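Local coordinates for protein pyroglutamyl-peptidase I (Fervidobacterium islandicum, PDB 6LTQ) that probably removes N-terminal pyroglutamyl residues from peptides, as a pyroglutamyl-peptidase I of a thermophilic keratin-degrading bacterium, at residues P199-T202 with L203-T207; P32-R35 with I36-L40; A135-L138 with K139-I143; A209-L212 with I213-L217. All blocks are in the same frame, centred on the assembly; numbering follows the deposited sequence.

Contact 1: residues P199-T202 with L203-T207; sequences PSMT and LELQT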
ATOM      1  N   PRO D 199       0.842  -8.568  -5.022  1.00 11.68           N
ATOM      2  CA  PRO D 199       1.103  -8.542  -6.467  1.00 10.15           C
ATOM      3  C   PRO D 199       1.941  -9.729  -6.923  1.00  9.82           C
ATOM      4  O   PRO D 199       2.694 -10.319  -6.154  1.00 12.94           O
ATOM      5  CB  PRO D 199       1.880  -7.230  -6.686  1.00 14.08           C
ATOM      6  CG  PRO D 199       1.816  -6.466  -5.403  1.00 21.13           C
ATOM      7  CD  PRO D 199       1.531  -7.477  -4.301  1.00 17.00           C
ATOM      8  N   SER D 200       1.846 -10.031  -8.221  1.00  8.76           N
ATOM      9  CA  SER D 200       2.622 -11.118  -8.806  1.00 13.74           C
ATOM     10  C   SER D 200       2.901 -10.802 -10.269  1.00 12.27           C
ATOM     11  O   SER D 200       2.358  -9.855 -10.832  1.00 12.08           O
ATOM     12  CB  SER D 200       1.879 -12.451  -8.651  1.00 10.41           C
ATOM     13  OG  SER D 200       0.690 -12.427  -9.422  1.00 12.64           O
ATOM     14  N   MET D 201       3.767 -11.607 -10.891  1.00  9.61           N
ATOM     15  CA  MET D 201       4.008 -11.484 -12.323  1.00 10.64           C
ATOM     16  C   MET D 201       4.337 -12.874 -12.853  1.00 12.46           C
ATOM     17  O   MET D 201       5.119 -13.594 -12.228  1.00 12.81           O
ATOM     18  CB  MET D 201       5.146 -10.492 -12.621  1.00 11.10           C
ATOM     19  CG  MET D 201       5.400 -10.230 -14.127  1.00  9.97           C
ATOM     20  SD  MET D 201       6.788  -9.090 -14.359  1.00 14.99           S
ATOM     21  CE  MET D 201       5.995  -7.497 -14.063  1.00 13.91           C
ATOM     22  N   THR D 202       3.706 -13.263 -13.962  1.00 13.79           N
ATOM     23  CA  THR D 202       3.909 -14.622 -14.469  1.00 18.24           C
ATOM     24  C   THR D 202       5.379 -14.885 -14.768  1.00 19.16           C
ATOM     25  O   THR D 202       6.150 -13.971 -15.082  1.00 12.06           O
ATOM     26  CB  THR D 202       3.084 -14.882 -15.740  1.00 14.97           C
ATOM     27  OG1 THR D 202       3.559 -14.058 -16.811  1.00 14.23           O
ATOM     28  CG2 THR D 202       1.597 -14.611 -15.502  1.00 14.21           C
ATOM     29  N   LEU D 203       5.758 -16.167 -14.675  1.00 16.01           N
ATOM     30  CA  LEU D 203       7.118 -16.565 -15.037  1.00 16.64           C
ATOM     31  C   LEU D 203       7.433 -16.167 -16.469  1.00 14.46           C
ATOM     32  O   LEU D 203       8.550 -15.711 -16.774  1.00 18.29           O
ATOM     33  CB  LEU D 203       7.285 -18.080 -14.861  1.00 16.53           C
ATOM     34  CG  LEU D 203       8.678 -18.618 -15.224  1.00 20.65           C
ATOM     35  CD1 LEU D 203       9.763 -18.072 -14.268  1.00 18.17           C
ATOM     36  CD2 LEU D 203       8.657 -20.143 -15.214  1.00 29.40           C
ATOM     37  N   GLU D 204       6.451 -16.295 -17.367  1.00 15.33           N
ATOM     38  CA  GLU D 204       6.695 -15.957 -18.762  1.00 17.58           C
ATOM     39  C   GLU D 204       7.099 -14.492 -18.925  1.00 19.89           C
ATOM     40  O   GLU D 204       8.079 -14.174 -19.615  1.00 15.32           O
ATOM     41  CB  GLU D 204       5.458 -16.296 -19.605  1.00 23.62           C
ATOM     42  CG  GLU D 204       4.930 -17.742 -19.394  1.00 37.29           C
ATOM     43  CD  GLU D 204       3.949 -17.881 -18.215  1.00 51.68           C
ATOM     44  OE1 GLU D 204       2.752 -17.535 -18.379  1.00 58.36           O
ATOM     45  OE2 GLU D 204       4.347 -18.365 -17.134  1.00 32.08           O
ATOM     46  N   LEU D 205       6.388 -13.587 -18.255  1.00 13.96           N
ATOM     47  CA  LEU D 205       6.711 -12.166 -18.391  1.00 18.85           C
ATOM     48  C   LEU D 205       8.019 -11.820 -17.682  1.00 13.67           C
ATOM     49  O   LEU D 205       8.829 -11.046 -18.212  1.00 15.52           O
ATOM     50  CB  LEU D 205       5.554 -11.307 -17.863  1.00 14.62           C
ATOM     51  CG  LEU D 205       5.692  -9.800 -18.124  1.00 20.16           C
ATOM     52  CD1 LEU D 205       5.840  -9.482 -19.622  1.00 17.58           C
ATOM     53  CD2 LEU D 205       4.510  -9.022 -17.500  1.00 21.42           C
ATOM     54  N   GLN D 206       8.262 -12.392 -16.497  1.00 13.01           N
ATOM     55  CA  GLN D 206       9.538 -12.150 -15.819  1.00 12.70           C
ATOM     56  C   GLN D 206      10.709 -12.656 -16.661  1.00 20.01           C
ATOM     57  O   GLN D 206      11.757 -12.005 -16.748  1.00 15.68           O
ATOM     58  CB  GLN D 206       9.573 -12.832 -14.451  1.00 15.39           C
ATOM     59  CG  GLN D 206       8.538 -12.352 -13.462  1.00 15.35           C
ATOM     60  CD  GLN D 206       8.900 -12.751 -12.064  1.00 17.02           C
ATOM     61  OE1 GLN D 206      10.084 -12.872 -11.728  1.00 20.02           O
ATOM     62  NE2 GLN D 206       7.894 -12.970 -11.232  1.00 12.61           N
ATOM     63  N   THR D 207      10.552 -13.832 -17.270  1.00 20.20           N
ATOM     64  CA  THR D 207      11.607 -14.365 -18.126  1.00 17.72           C
ATOM     65  C   THR D 207      11.831 -13.465 -19.330  1.00 17.63           C
ATOM     66  O   THR D 207      12.978 -13.184 -19.708  1.00 19.07           O
ATOM     67  CB  THR D 207      11.254 -15.790 -18.549  1.00 18.16           C
ATOM     68  OG1 THR D 207      11.103 -16.599 -17.376  1.00 20.70           O
ATOM     69  CG2 THR D 207      12.352 -16.382 -19.417  1.00 16.45           C
TER
HETATM   70  O   HOH W   1       1.766 -14.622 -18.908  1.00 24.07           O
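T202 passes its carbonyl straight into the first turn of helix 203-215: Q206 N donates to T202 O at 3.0 Å, almost linearly, while P199-M201 arrive in an extended conformation. The side chain of T202 takes another amide of that turn. With chi1 at 66°, OG1 sits between the backbone N and the carbonyl carbon and accepts from L205 N at 3.2 Å, the N-cap bond that occupies an amide at the start of the helix. OG1 also donates to a water at 2.8 Å, which in turn donates to E204 OE1, and the E204 chain, bent at chi2, brings OE1 to T202 CB. This cap lies beside another copy of the protein, with T202 packing on T202 of the second subunit. One residue earlier, M201 O receives Q206 NE2 at 3.0 Å, the donor standing 38° above the carbonyl plane; the same amide nitrogen is also bonded to P182 O. M201 CG and SD, carried out by the extended chi1 (-176°) and chi2, lie against L205 CD2 (3.7 Å from CG) and Q206 CG (3.8 Å from SD).

Contact 2: residues P32-R35 with I36-L40; sequences PSMR and IVKRL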
ATOM      1  N   PRO D  32      11.354 -17.302  -7.919  1.00 21.74           N
ATOM      2  CA  PRO D  32      11.348 -16.871  -9.327  1.00 16.24           C
ATOM      3  C   PRO D  32      12.735 -16.675  -9.918  1.00 20.32           C
ATOM      4  O   PRO D  32      12.918 -16.907 -11.119  1.00 17.89           O
ATOM      5  CB  PRO D  32      10.557 -15.546  -9.290  1.00 18.27           C
ATOM      6  CG  PRO D  32      10.708 -15.058  -7.878  1.00 17.96           C
ATOM      7  CD  PRO D  32      10.702 -16.314  -7.036  1.00 19.50           C
ATOM      8  N   SER D  33      13.705 -16.191  -9.138  1.00 19.75           N
ATOM      9  CA  SER D  33      15.060 -16.050  -9.675  1.00 19.32           C
ATOM     10  C   SER D  33      15.625 -17.402 -10.120  1.00 18.23           C
ATOM     11  O   SER D  33      16.213 -17.506 -11.200  1.00 18.02           O
ATOM     12  CB  SER D  33      15.983 -15.355  -8.672  1.00 15.62           C
ATOM     13  OG  SER D  33      16.121 -16.065  -7.458  1.00 17.18           O
ATOM     14  N   MET D  34      15.477 -18.434  -9.290  1.00 19.55           N
ATOM     15  CA  MET D  34      15.968 -19.765  -9.666  1.00 24.84           C
ATOM     16  C   MET D  34      15.261 -20.279 -10.921  1.00 26.75           C
ATOM     17  O   MET D  34      15.909 -20.782 -11.849  1.00 24.35           O
ATOM     18  CB  MET D  34      15.769 -20.731  -8.490  1.00 23.53           C
ATOM     19  CG  MET D  34      16.293 -22.200  -8.670  1.00 16.88           C
ATOM     20  SD  MET D  34      16.088 -23.052  -7.093  1.00 31.01           S
ATOM     21  CE  MET D  34      16.353 -24.750  -7.617  1.00 47.71           C
ATOM     22  N   ARG D  35      13.933 -20.121 -10.996  1.00 20.14           N
ATOM     23  CA  ARG D  35      13.207 -20.624 -12.165  1.00 24.72           C
ATOM     24  C   ARG D  35      13.633 -19.925 -13.451  1.00 28.15           C
ATOM     25  O   ARG D  35      13.788 -20.580 -14.488  1.00 27.53           O
ATOM     26  CB  ARG D  35      11.701 -20.465 -11.982  1.00 26.30           C
ATOM     27  CG  ARG D  35      11.152 -21.216 -10.811  1.00 39.06           C
ATOM     28  CD  ARG D  35      10.817 -22.644 -11.185  1.00 47.94           C
ATOM     29  NE  ARG D  35       9.893 -22.707 -12.310  1.00 46.37           N
ATOM     30  CZ  ARG D  35       8.574 -22.802 -12.182  1.00 65.75           C
ATOM     31  NH1 ARG D  35       7.805 -22.860 -13.263  1.00 73.28           N
ATOM     32  NH2 ARG D  35       8.024 -22.833 -10.973  1.00 55.08           N
ATOM     33  N   ILE D  36      13.820 -18.598 -13.416  1.00 28.25           N
ATOM     34  CA  ILE D  36      14.247 -17.875 -14.619  1.00 19.83           C
ATOM     35  C   ILE D  36      15.634 -18.329 -15.052  1.00 24.90           C
ATOM     36  O   ILE D  36      15.918 -18.463 -16.252  1.00 21.01           O
ATOM     37  CB  ILE D  36      14.232 -16.350 -14.393  1.00 20.76           C
ATOM     38  CG1 ILE D  36      12.824 -15.818 -14.149  1.00 20.29           C
ATOM     39  CG2 ILE D  36      14.868 -15.611 -15.593  1.00 19.57           C
ATOM     40  CD1 ILE D  36      12.838 -14.312 -13.830  1.00 19.95           C
ATOM     41  N   VAL D  37      16.540 -18.502 -14.086  1.00 19.43           N
ATOM     42  CA  VAL D  37      17.895 -18.917 -14.423  1.00 22.53           C
ATOM     43  C   VAL D  37      17.863 -20.291 -15.095  1.00 31.61           C
ATOM     44  O   VAL D  37      18.508 -20.507 -16.131  1.00 25.31           O
ATOM     45  CB  VAL D  37      18.783 -18.917 -13.165  1.00 24.14           C
ATOM     46  CG1 VAL D  37      20.108 -19.648 -13.454  1.00 27.51           C
ATOM     47  CG2 VAL D  37      19.076 -17.484 -12.693  1.00 21.08           C
ATOM     48  N   LYS D  38      17.072 -21.214 -14.539  1.00 29.45           N
ATOM     49  CA  LYS D  38      16.914 -22.536 -15.149  1.00 30.49           C
ATOM     50  C   LYS D  38      16.322 -22.415 -16.543  1.00 30.01           C
ATOM     51  O   LYS D  38      16.757 -23.101 -17.473  1.00 39.84           O
ATOM     52  CB  LYS D  38      16.024 -23.433 -14.279  1.00 34.89           C
ATOM     53  CG  LYS D  38      16.610 -23.810 -12.918  1.00 40.31           C
ATOM     54  CD  LYS D  38      15.656 -24.753 -12.150  1.00 63.02           C
ATOM     55  CE  LYS D  38      14.203 -24.235 -12.145  1.00 58.84           C
ATOM     56  NZ  LYS D  38      13.304 -24.948 -11.184  1.00 66.46           N
ATOM     57  N   ARG D  39      15.317 -21.558 -16.710  1.00 31.88           N
ATOM     58  CA  ARG D  39      14.708 -21.406 -18.026  1.00 32.56           C
ATOM     59  C   ARG D  39      15.702 -20.872 -19.054  1.00 36.21           C
ATOM     60  O   ARG D  39      15.718 -21.325 -20.202  1.00 37.93           O
ATOM     61  CB  ARG D  39      13.478 -20.505 -17.938  1.00 34.07           C
ATOM     62  CG  ARG D  39      12.747 -20.384 -19.249  1.00 41.93           C
ATOM     63  CD  ARG D  39      11.315 -19.962 -19.026  1.00 48.43           C
ATOM     64  NE  ARG D  39      10.495 -21.059 -18.524  1.00 52.66           N
ATOM     65  CZ  ARG D  39       9.173 -20.993 -18.410  1.00 59.32           C
ATOM     66  NH1 ARG D  39       8.534 -19.882 -18.762  1.00 48.60           N
ATOM     67  NH2 ARG D  39       8.492 -22.030 -17.943  1.00 47.75           N
ATOM     68  N   LEU D  40      16.526 -19.904 -18.670  1.00 26.61           N
ATOM     69  CA  LEU D  40      17.440 -19.250 -19.592  1.00 26.87           C
ATOM     70  C   LEU D  40      18.748 -20.029 -19.764  1.00 35.82           C
ATOM     71  O   LEU D  40      19.606 -19.619 -20.578  1.00 34.42           O
ATOM     72  CB  LEU D  40      17.699 -17.815 -19.149  1.00 26.99           C
ATOM     73  CG  LEU D  40      16.501 -16.875 -19.347  1.00 23.87           C
ATOM     74  CD1 LEU D  40      16.828 -15.409 -19.005  1.00 19.45           C
ATOM     75  CD2 LEU D  40      15.877 -16.962 -20.763  1.00 28.96           C
TER
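Helix 32-40 is the crossover of the beta-alpha-beta unit formed by strands 15-22 and 48-55, and R35 and K38 meet one turn apart along it. K38 NZ comes within 3.4 Å of R35 CD, and K38 CE packs on R35 CA at 3.7 Å. The lysine reaches there because its chain bends at chi3 (-48°), turning the aliphatic end back over the preceding turn. Its ammonium lies oblique to the guanidinium, 4.2 Å from R35 NE. These are like charges, so the contact rests on the methylene groups, and the charges would be expected to disfavour a closer approach. R35 itself bends at chi2 and chi3; its NH2 makes a long, weak ion pair with E186, and its side chain also touches L203.

Regular i to i+4 backbone bonds carry the turn, among them K38 N to M34 O at 3.0 Å and R39 N to R35 O at 2.9 Å. Branched side chains crowd the carbonyls at the start of the helix: I36 CG1 lies 3.2 Å from P32 O, and V37 CG2 is equally near S33 O at 3.2 Å. S33 turns its hydroxyl back toward the chain before the helix, where OG bonds with N31 OD1 and F22 N. I36 and V37 are buried, I36 against L81 of strand 77-83 and V37 against I54 of strand 48-55, whereas K38 and R39 are exposed. This division into an apolar face on the sheet and a charged face outside is that of an amphipathic helix in a parallel beta-alpha-beta crossover.

Contact 3: residues A135-L138 with K139-I143; sequences AELL and KKKKI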
ATOM      1  N   ALA D 135      15.335   0.481 -17.300  1.00 17.40           N
ATOM      2  CA  ALA D 135      13.929   0.689 -16.946  1.00 21.88           C
ATOM      3  C   ALA D 135      13.149   1.227 -18.125  1.00 25.11           C
ATOM      4  O   ALA D 135      12.021   0.793 -18.385  1.00 17.16           O
ATOM      5  CB  ALA D 135      13.814   1.646 -15.754  1.00 14.07           C
ATOM      6  N   GLU D 136      13.742   2.162 -18.866  1.00 23.41           N
ATOM      7  CA  GLU D 136      13.034   2.743 -19.994  1.00 25.04           C
ATOM      8  C   GLU D 136      12.817   1.713 -21.098  1.00 20.92           C
ATOM      9  O   GLU D 136      11.757   1.688 -21.722  1.00 21.90           O
ATOM     10  CB  GLU D 136      13.798   3.953 -20.517  1.00 28.98           C
ATOM     11  CG  GLU D 136      13.233   5.263 -20.008  1.00 49.24           C
ATOM     12  CD  GLU D 136      11.915   5.615 -20.693  1.00 74.58           C
ATOM     13  OE1 GLU D 136      11.893   6.582 -21.485  1.00 78.67           O
ATOM     14  OE2 GLU D 136      10.906   4.922 -20.440  1.00 64.41           O
ATOM     15  N   LEU D 137      13.803   0.844 -21.335  1.00 17.67           N
ATOM     16  CA  LEU D 137      13.650  -0.212 -22.339  1.00 22.79           C
ATOM     17  C   LEU D 137      12.525  -1.165 -21.972  1.00 18.92           C
ATOM     18  O   LEU D 137      11.683  -1.509 -22.816  1.00 17.52           O
ATOM     19  CB  LEU D 137      14.950  -1.005 -22.489  1.00 19.49           C
ATOM     20  CG  LEU D 137      14.899  -2.006 -23.654  1.00 22.85           C
ATOM     21  CD1 LEU D 137      16.151  -1.865 -24.511  1.00 29.22           C
ATOM     22  CD2 LEU D 137      14.756  -3.418 -23.178  1.00 23.01           C
ATOM     23  N   LEU D 138      12.505  -1.629 -20.718  1.00 18.14           N
ATOM     24  CA  LEU D 138      11.466  -2.559 -20.284  1.00 15.81           C
ATOM     25  C   LEU D 138      10.068  -1.949 -20.414  1.00 19.63           C
ATOM     26  O   LEU D 138       9.154  -2.586 -20.959  1.00 18.09           O
ATOM     27  CB  LEU D 138      11.731  -2.991 -18.848  1.00 17.03           C
ATOM     28  CG  LEU D 138      12.974  -3.881 -18.703  1.00 15.26           C
ATOM     29  CD1 LEU D 138      13.267  -4.157 -17.242  1.00 15.03           C
ATOM     30  CD2 LEU D 138      12.778  -5.185 -19.484  1.00 17.82           C
ATOM     31  N   LYS D 139       9.906  -0.688 -19.997  1.00 16.28           N
ATOM     32  CA  LYS D 139       8.589  -0.052 -20.099  1.00 16.50           C
ATOM     33  C   LYS D 139       8.171   0.086 -21.555  1.00 18.17           C
ATOM     34  O   LYS D 139       7.008  -0.149 -21.913  1.00 18.20           O
ATOM     35  CB  LYS D 139       8.576   1.339 -19.452  1.00 14.73           C
ATOM     36  CG  LYS D 139       8.785   1.418 -17.924  1.00 22.24           C
ATOM     37  CD  LYS D 139       8.937   2.894 -17.537  1.00 25.79           C
ATOM     38  CE  LYS D 139       9.389   3.039 -16.101  1.00 25.80           C
ATOM     39  NZ  LYS D 139       8.242   2.772 -15.172  1.00 19.69           N
ATOM     40  N   LYS D 140       9.131   0.396 -22.425  1.00 18.64           N
ATOM     41  CA  LYS D 140       8.764   0.648 -23.807  1.00 20.78           C
ATOM     42  C   LYS D 140       8.329  -0.641 -24.457  1.00 19.05           C
ATOM     43  O   LYS D 140       7.573  -0.657 -25.437  1.00 21.52           O
ATOM     44  CB  LYS D 140       9.980   1.209 -24.471  1.00 22.62           C
ATOM     45  CG  LYS D 140       9.705   2.588 -24.896  1.00 41.69           C
ATOM     46  CD  LYS D 140       9.153   3.197 -23.453  1.00 65.43           C
ATOM     47  CE  LYS D 140       8.510   4.609 -23.669  1.00 72.75           C
ATOM     48  NZ  LYS D 140       9.167   5.865 -24.284  1.00 71.05           N
ATOM     49  N   LYS D 141       8.827  -1.750 -23.919  1.00 16.87           N
ATOM     50  CA  LYS D 141       8.393  -3.092 -24.302  1.00 18.88           C
ATOM     51  C   LYS D 141       7.171  -3.574 -23.507  1.00 24.04           C
ATOM     52  O   LYS D 141       6.893  -4.785 -23.476  1.00 21.20           O
ATOM     53  CB  LYS D 141       9.522  -4.104 -24.087  1.00 20.69           C
ATOM     54  CG  LYS D 141      10.788  -3.783 -24.882  1.00 25.95           C
ATOM     55  CD  LYS D 141      10.550  -3.932 -26.380  1.00 28.55           C
ATOM     56  CE  LYS D 141      11.836  -3.607 -27.137  1.00 43.46           C
ATOM     57  NZ  LYS D 141      11.729  -3.893 -28.588  1.00 39.85           N
ATOM     58  N   LYS D 142       6.495  -2.657 -22.808  1.00 22.43           N
ATOM     59  CA  LYS D 142       5.222  -2.901 -22.113  1.00 19.63           C
ATOM     60  C   LYS D 142       5.373  -3.772 -20.868  1.00 20.41           C
ATOM     61  O   LYS D 142       4.441  -4.495 -20.486  1.00 19.36           O
ATOM     62  CB  LYS D 142       4.173  -3.507 -23.053  1.00 18.14           C
ATOM     63  CG  LYS D 142       3.954  -2.681 -24.333  1.00 21.85           C
ATOM     64  CD  LYS D 142       2.872  -3.313 -25.190  1.00 27.19           C
ATOM     65  CE  LYS D 142       2.843  -2.693 -26.574  1.00 37.64           C
ATOM     66  NZ  LYS D 142       2.576  -1.234 -26.512  1.00 58.75           N
ATOM     67  N   ILE D 143       6.525  -3.714 -20.215  1.00 15.27           N
ATOM     68  CA  ILE D 143       6.760  -4.477 -18.997  1.00 14.59           C
ATOM     69  C   ILE D 143       6.891  -3.501 -17.837  1.00 10.78           C
ATOM     70  O   ILE D 143       7.791  -2.645 -17.852  1.00 14.12           O
ATOM     71  CB  ILE D 143       8.005  -5.370 -19.120  1.00 16.49           C
ATOM     72  CG1 ILE D 143       7.853  -6.317 -20.322  1.00 22.30           C
ATOM     73  CG2 ILE D 143       8.201  -6.167 -17.854  1.00 18.39           C
ATOM     74  CD1 ILE D 143       9.025  -7.306 -20.497  1.00 19.49           C
TER
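From A135 to K140 the chain is helical, and beyond it L138 O receives I143 N at 3.0 Å across the reversal of the backbone. Together with the 2.7 Å bond from K142 N to K139 O, this makes a Schellman motif, with K142 as the C-prime residue at positive phi. I143 N stands 37° above the carbonyl plane of L138, as the chain swings round to leave the helix. The turn also brings I143 back against L138: I143 CB lies 3.5 Å from L138 O, and the two side chains meet loosely, CD2 of L138 to CD1 of I143 at 4.4 Å. Both are buried and pack against I90 of strand 90-97, while I143 also touches L205, A209 and L212 of helix 203-215.

The opposite character appears on the exposed side. E136 and K140 run alongside each other, pointing the same way, in a long salt bridge of 4.0 Å between OE1 and NZ. The other carboxylate oxygen, OE2, lies against the lysine methylenes. K139 sends its ammonium elsewhere, to A145 O and to a salt bridge with E196 of the second subunit. K141 NZ bonds to a glycerol, probably from the crystallisation liquor. Near the backbone, chi1 of -59° sets K141 CG beside its backbone N, where it comes 3.2 Å from L137 O.

Contact 4: residues A209-L212 with I213-L217; sequences AVRL and ILENL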
ATOM      1  N   ALA D 209      11.396 -10.298 -19.394  1.00 14.55           N
ATOM      2  CA  ALA D 209      12.089  -9.094 -18.952  1.00 18.37           C
ATOM      3  C   ALA D 209      13.594  -9.329 -18.859  1.00 17.63           C
ATOM      4  O   ALA D 209      14.393  -8.537 -19.371  1.00 16.89           O
ATOM      5  CB  ALA D 209      11.531  -8.627 -17.608  1.00 16.24           C
ATOM      6  N   VAL D 210      13.995 -10.430 -18.219  1.00 19.90           N
ATOM      7  CA  VAL D 210      15.415 -10.718 -18.069  1.00 15.76           C
ATOM      8  C   VAL D 210      16.039 -11.009 -19.429  1.00 20.43           C
ATOM      9  O   VAL D 210      17.175 -10.597 -19.708  1.00 20.44           O
ATOM     10  CB  VAL D 210      15.619 -11.869 -17.072  1.00 27.29           C
ATOM     11  CG1 VAL D 210      17.095 -12.274 -17.012  1.00 23.26           C
ATOM     12  CG2 VAL D 210      15.124 -11.431 -15.672  1.00 16.98           C
ATOM     13  N   ARG D 211      15.297 -11.699 -20.302  1.00 21.10           N
ATOM     14  CA  ARG D 211      15.757 -11.946 -21.673  1.00 22.34           C
ATOM     15  C   ARG D 211      16.053 -10.639 -22.388  1.00 23.62           C
ATOM     16  O   ARG D 211      17.114 -10.478 -23.001  1.00 23.54           O
ATOM     17  CB  ARG D 211      14.704 -12.809 -22.384  1.00 23.50           C
ATOM     18  CG  ARG D 211      14.996 -13.309 -23.809  1.00 44.41           C
ATOM     19  CD  ARG D 211      13.850 -13.252 -24.757  1.00 51.29           C
ATOM     20  NE  ARG D 211      12.724 -14.045 -24.253  1.00 66.09           N
ATOM     21  CZ  ARG D 211      11.557 -14.313 -24.853  1.00 66.02           C
ATOM     22  NH1 ARG D 211      11.340 -14.074 -26.137  1.00 72.94           N
ATOM     23  NH2 ARG D 211      10.636 -15.047 -24.164  1.00 62.72           N
ATOM     24  N   LEU D 212      15.168  -9.659 -22.231  1.00 24.91           N
ATOM     25  CA  LEU D 212      15.363  -8.373 -22.885  1.00 16.56           C
ATOM     26  C   LEU D 212      16.578  -7.632 -22.343  1.00 23.90           C
ATOM     27  O   LEU D 212      17.232  -6.883 -23.082  1.00 25.41           O
ATOM     28  CB  LEU D 212      14.113  -7.501 -22.743  1.00 17.47           C
ATOM     29  CG  LEU D 212      12.937  -7.848 -23.662  1.00 26.11           C
ATOM     30  CD1 LEU D 212      11.619  -7.252 -23.126  1.00 23.07           C
ATOM     31  CD2 LEU D 212      13.225  -7.368 -25.089  1.00 26.93           C
ATOM     32  N   ILE D 213      16.850  -7.752 -21.041  1.00 16.90           N
ATOM     33  CA  ILE D 213      18.046  -7.115 -20.496  1.00 19.36           C
ATOM     34  C   ILE D 213      19.291  -7.732 -21.127  1.00 24.55           C
ATOM     35  O   ILE D 213      20.206  -7.027 -21.572  1.00 23.76           O
ATOM     36  CB  ILE D 213      18.081  -7.228 -18.963  1.00 20.63           C
ATOM     37  CG1 ILE D 213      16.917  -6.454 -18.309  1.00 15.35           C
ATOM     38  CG2 ILE D 213      19.428  -6.708 -18.433  1.00 18.57           C
ATOM     39  CD1 ILE D 213      16.778  -6.753 -16.826  1.00 15.40           C
ATOM     40  N   LEU D 214      19.328  -9.066 -21.183  1.00 24.13           N
ATOM     41  CA  LEU D 214      20.474  -9.764 -21.762  1.00 25.95           C
ATOM     42  C   LEU D 214      20.637  -9.432 -23.237  1.00 28.76           C
ATOM     43  O   LEU D 214      21.761  -9.222 -23.710  1.00 35.20           O
ATOM     44  CB  LEU D 214      20.314 -11.268 -21.573  1.00 25.76           C
ATOM     45  CG  LEU D 214      20.424 -11.775 -20.138  1.00 22.78           C
ATOM     46  CD1 LEU D 214      19.922 -13.217 -20.038  1.00 26.36           C
ATOM     47  CD2 LEU D 214      21.857 -11.624 -19.582  1.00 20.65           C
ATOM     48  N   GLU D 215      19.526  -9.353 -23.980  1.00 30.07           N
ATOM     49  CA  GLU D 215      19.612  -9.074 -25.410  1.00 30.27           C
ATOM     50  C   GLU D 215      20.097  -7.663 -25.705  1.00 40.71           C
ATOM     51  O   GLU D 215      20.615  -7.424 -26.799  1.00 33.99           O
ATOM     52  CB  GLU D 215      18.254  -9.260 -26.091  1.00 28.14           C
ATOM     53  CG  GLU D 215      17.857 -10.690 -26.366  1.00 31.51           C
ATOM     54  CD  GLU D 215      16.454 -10.795 -26.947  1.00 37.10           C
ATOM     55  OE1 GLU D 215      15.804  -9.744 -27.123  1.00 37.79           O
ATOM     56  OE2 GLU D 215      15.975 -11.927 -27.163  1.00 37.46           O
ATOM     57  N   ASN D 216      19.935  -6.716 -24.777  1.00 25.69           N
ATOM     58  CA  ASN D 216      20.232  -5.318 -25.072  1.00 31.49           C
ATOM     59  C   ASN D 216      21.379  -4.765 -24.227  1.00 27.44           C
ATOM     60  O   ASN D 216      21.525  -3.544 -24.112  1.00 26.44           O
ATOM     61  CB  ASN D 216      18.965  -4.477 -24.899  1.00 26.50           C
ATOM     62  CG  ASN D 216      17.927  -4.792 -25.950  1.00 36.04           C
ATOM     63  OD1 ASN D 216      17.973  -4.251 -27.053  1.00 33.27           O
ATOM     64  ND2 ASN D 216      16.989  -5.690 -25.623  1.00 25.71           N
ATOM     65  N   LEU D 217      22.216  -5.652 -23.682  1.00 28.42           N
ATOM     66  CA  LEU D 217      23.200  -5.276 -22.674  1.00 28.43           C
ATOM     67  C   LEU D 217      24.138  -4.185 -23.169  1.00 33.97           C
ATOM     68  O   LEU D 217      24.590  -3.345 -22.383  1.00 32.55           O
ATOM     69  CB  LEU D 217      23.994  -6.513 -22.263  1.00 34.45           C
ATOM     70  CG  LEU D 217      24.453  -6.656 -20.816  1.00 43.15           C
ATOM     71  CD1 LEU D 217      23.458  -6.024 -19.854  1.00 28.19           C
ATOM     72  CD2 LEU D 217      24.623  -8.122 -20.501  1.00 46.58           C
TER
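N216 turns back on the last turn of helix 203-215 and brings CB, CG and ND2 to L212. Its CB lies 3.5 Å from L212 O and its CG 3.6 Å from the same oxygen. At the tip, ND2 donates to L212 O at 2.8 Å, with an N-H...O angle of 172°. The donor lies in the carbonyl plane, on a lone pair, and the oxygen in turn lies in the amide plane of N216. With CG beside the backbone N (chi1 -68°), the amide runs alongside L212, with L212 CD2 at 4.2 Å from ND2.

Helix geometry up to this point is regular, as in E215 N to R211 O at 2.8 Å. R211 and E215 lie side by side, pointing the same way, but OE2 meets R211 CD at 3.5 Å rather than the guanidinium, whose plane is turned 68° from the carboxylate. On the buried side V210 CG1 and L214 CD1 meet at 4.2 Å; both residues touch L40 of helix 32-40 and pack over the sheet, V210 on L19 and L81, L214 on V17 and L79. At the C-terminal end of the helix, where the main-chain amide of N216 reaches L212 O only weakly and also bonds to I213 O, the side-chain amide supplies the straighter, shorter donor, and L212 O is gripped by one strong and one weak N-H of the same residue.

Overall arrangement
Contacts 1 and 4 take the two ends of helix 203-215: a threonine hydroxyl caps an amide of its first turn in one, an asparagine amide serves a late carbonyl in the other. Contact 1 is mostly buried and reaches the second subunit, as does contact 3, whereas contacts 2 and 4 touch no other chain. Helix 32-40 of contact 2 packs against this helix, with R35 and R39 on L203 of contact 1 and L40 on V210 and L214 of contact 4. Contact 3 ends its helix with a Schellman motif, and I143 joins L212 of contact 4. Charged side chains crowd in contact 2, pair loosely in contact 3 and lie side by side, charges apart, in contact 4.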